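Colicin-D (Escherichia coli, PDB 5ZNM) is a plasmid-encoded bacteriocin that kills closely related bacteria by inhibiting protein synthesis through its C-terminal tRNase domain, here joined to the central domain. Local coordinates at residues Gly378-Tyr381 and Leu382-Glu386. Residues are numbered along the deposited sequence; the frame is centred on the assembly and turned at random.
Sequences GRIY and LETGE
A bend at chi3 (40°) joins R379 to E383, one helical turn on: the arginine chain runs forward beside its own carbonyl carbon, and the bend swings NH1 onto the carboxylate. NH1 of R379 reaches OE1 of E383 at 2.6 Å, a salt bridge whose hydrogen-bond component is weak because the N-H points well off the oxygen. The guanidinium and carboxylate planes stand 69° apart, so the groups do not pair flat; OE1 also hydrogen-bonds a glycerol, probably from the crystallisation liquor. The T384 hydroxyl, with OG1 set between N and the carbonyl carbon (chi1 70°), donates to I380 O at 2.8 Å from above the carbonyl plane, while T384 N donates to the same oxygen from the opposite face. OG1 in turn accepts from E386 N at 3.2 Å, an ST turn. G385, the first residue past the helix 376-384 and positive in phi, gives its N to Y381 O at 2.6 Å. The Y381 ring turns its edge to G385 O and to the carbonyl carbon of E386, packs on V347 of strand 346-349, and holds its hydroxyl on K336 O; K336 NZ bonds L382 O. The last turn of this C-terminal helix is thus closed by the doubly gripped I380 carbonyl, the G385-Y381 bond and the two-way threonine hydroxyl, whereas the skewed, exposed ion pair probably adds only modest, solvent-screened attraction.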
ATOM      1  N   GLY A 378     -24.344 -42.231  25.746  1.00 21.95           N
ATOM      2  CA  GLY A 378     -24.804 -41.104  26.544  1.00 23.48           C
ATOM      3  C   GLY A 378     -24.452 -41.277  28.006  1.00 17.99           C
ATOM      4  O   GLY A 378     -24.036 -40.327  28.676  1.00 20.35           O
ATOM      5  N   ARG A 379     -24.594 -42.499  28.511  1.00 20.01           N
ATOM      6  CA  ARG A 379     -24.192 -42.818  29.874  1.00 20.40           C
ATOM      7  C   ARG A 379     -22.695 -42.603  30.076  1.00 22.16           C
ATOM      8  O   ARG A 379     -22.262 -42.067  31.105  1.00 22.86           O
ATOM      9  CB  ARG A 379     -24.578 -44.266  30.186  1.00 24.74           C
ATOM     10  CG  ARG A 379     -24.470 -44.657  31.638  1.00 42.35           C
ATOM     11  CD  ARG A 379     -24.381 -46.181  31.797  1.00 58.64           C
ATOM     12  NE  ARG A 379     -23.540 -46.804  30.769  1.00 66.48           N
ATOM     13  CZ  ARG A 379     -22.220 -46.967  30.861  1.00 62.81           C
ATOM     14  NH1 ARG A 379     -21.563 -46.550  31.939  1.00 61.61           N
ATOM     15  NH2 ARG A 379     -21.553 -47.547  29.873  1.00 58.83           N
ATOM     16  N   ILE A 380     -21.888 -43.017  29.109  1.00 17.90           N
ATOM     17  CA  ILE A 380     -20.449 -42.793  29.208  1.00 23.61           C
ATOM     18  C   ILE A 380     -20.147 -41.298  29.256  1.00 21.34           C
ATOM     19  O   ILE A 380     -19.321 -40.846  30.058  1.00 19.58           O
ATOM     20  CB  ILE A 380     -19.727 -43.497  28.048  1.00 20.96           C
ATOM     21  CG1 ILE A 380     -19.788 -45.016  28.257  1.00 24.82           C
ATOM     22  CG2 ILE A 380     -18.277 -43.022  27.929  1.00 23.71           C
ATOM     23  CD1 ILE A 380     -19.267 -45.797  27.090  1.00 26.92           C
ATOM     24  N   TYR A 381     -20.824 -40.500  28.422  1.00 16.19           N
ATOM     25  CA  TYR A 381     -20.554 -39.065  28.445  1.00 15.43           C
ATOM     26  C   TYR A 381     -20.947 -38.452  29.785  1.00 19.99           C
ATOM     27  O   TYR A 381     -20.169 -37.703  30.382  1.00 20.14           O
ATOM     28  CB  TYR A 381     -21.281 -38.338  27.310  1.00 16.36           C
ATOM     29  CG  TYR A 381     -21.195 -36.834  27.502  1.00 20.61           C
ATOM     30  CD1 TYR A 381     -19.987 -36.164  27.337  1.00 19.19           C
ATOM     31  CD2 TYR A 381     -22.320 -36.088  27.883  1.00 16.80           C
ATOM     32  CE1 TYR A 381     -19.894 -34.782  27.537  1.00 14.82           C
ATOM     33  CE2 TYR A 381     -22.231 -34.718  28.084  1.00 15.44           C
ATOM     34  CZ  TYR A 381     -21.021 -34.074  27.914  1.00 16.60           C
ATOM     35  OH  TYR A 381     -20.943 -32.703  28.120  1.00 16.68           O
ATOM     36  N   LEU A 382     -22.163 -38.733  30.260  1.00 18.64           N
ATOM     37  CA  LEU A 382     -22.600 -38.165  31.534  1.00 19.49           C
ATOM     38  C   LEU A 382     -21.665 -38.575  32.655  1.00 22.26           C
ATOM     39  O   LEU A 382     -21.347 -37.772  33.536  1.00 22.37           O
ATOM     40  CB  LEU A 382     -24.037 -38.594  31.854  1.00 21.02           C
ATOM     41  CG  LEU A 382     -25.090 -38.133  30.840  1.00 18.92           C
ATOM     42  CD1 LEU A 382     -26.450 -38.792  31.067  1.00 22.66           C
ATOM     43  CD2 LEU A 382     -25.229 -36.602  30.849  1.00 16.41           C
ATOM     44  N   GLU A 383     -21.170 -39.807  32.608  1.00 19.51           N
ATOM     45  CA  GLU A 383     -20.327 -40.297  33.680  1.00 26.91           C
ATOM     46  C   GLU A 383     -18.898 -39.765  33.581  1.00 27.31           C
ATOM     47  O   GLU A 383     -18.285 -39.456  34.607  1.00 25.14           O
ATOM     48  CB  GLU A 383     -20.395 -41.830  33.679  1.00 33.82           C
ATOM     49  CG  GLU A 383     -21.810 -42.333  34.118  1.00 47.45           C
ATOM     50  CD  GLU A 383     -21.996 -43.856  34.127  1.00 59.07           C
ATOM     51  OE1 GLU A 383     -21.135 -44.593  33.593  1.00 63.67           O
ATOM     52  OE2 GLU A 383     -23.026 -44.316  34.675  1.00 53.91           O
ATOM     53  N   THR A 384     -18.355 -39.601  32.368  1.00 19.16           N
ATOM     54  CA  THR A 384     -16.936 -39.295  32.223  1.00 20.08           C
ATOM     55  C   THR A 384     -16.623 -37.989  31.512  1.00 19.25           C
ATOM     56  O   THR A 384     -15.475 -37.533  31.592  1.00 22.33           O
ATOM     57  CB  THR A 384     -16.195 -40.425  31.471  1.00 24.52           C
ATOM     58  OG1 THR A 384     -16.591 -40.430  30.092  1.00 23.20           O
ATOM     59  CG2 THR A 384     -16.486 -41.791  32.107  1.00 21.76           C
ATOM     60  N   GLY A 385     -17.579 -37.379  30.816  1.00 17.83           N
ATOM     61  CA  GLY A 385     -17.256 -36.215  30.012  1.00 19.10           C
ATOM     62  C   GLY A 385     -16.684 -36.529  28.639  1.00 20.64           C
ATOM     63  O   GLY A 385     -16.468 -35.603  27.848  1.00 19.02           O
ATOM     64  N   GLU A 386     -16.455 -37.800  28.315  1.00 19.11           N
ATOM     65  CA  GLU A 386     -15.960 -38.171  26.994  1.00 20.96           C
ATOM     66  C   GLU A 386     -17.153 -38.323  26.059  1.00 21.08           C
ATOM     67  O   GLU A 386     -17.952 -39.249  26.206  1.00 21.53           O
ATOM     68  CB  GLU A 386     -15.136 -39.454  27.043  1.00 29.93           C
ATOM     69  CG  GLU A 386     -14.164 -39.532  25.868  1.00 46.66           C
ATOM     70  CD  GLU A 386     -13.693 -40.930  25.553  1.00 62.66           C
ATOM     71  OE1 GLU A 386     -13.824 -41.819  26.423  1.00 66.65           O
ATOM     72  OE2 GLU A 386     -13.195 -41.136  24.424  1.00 66.86           O
TER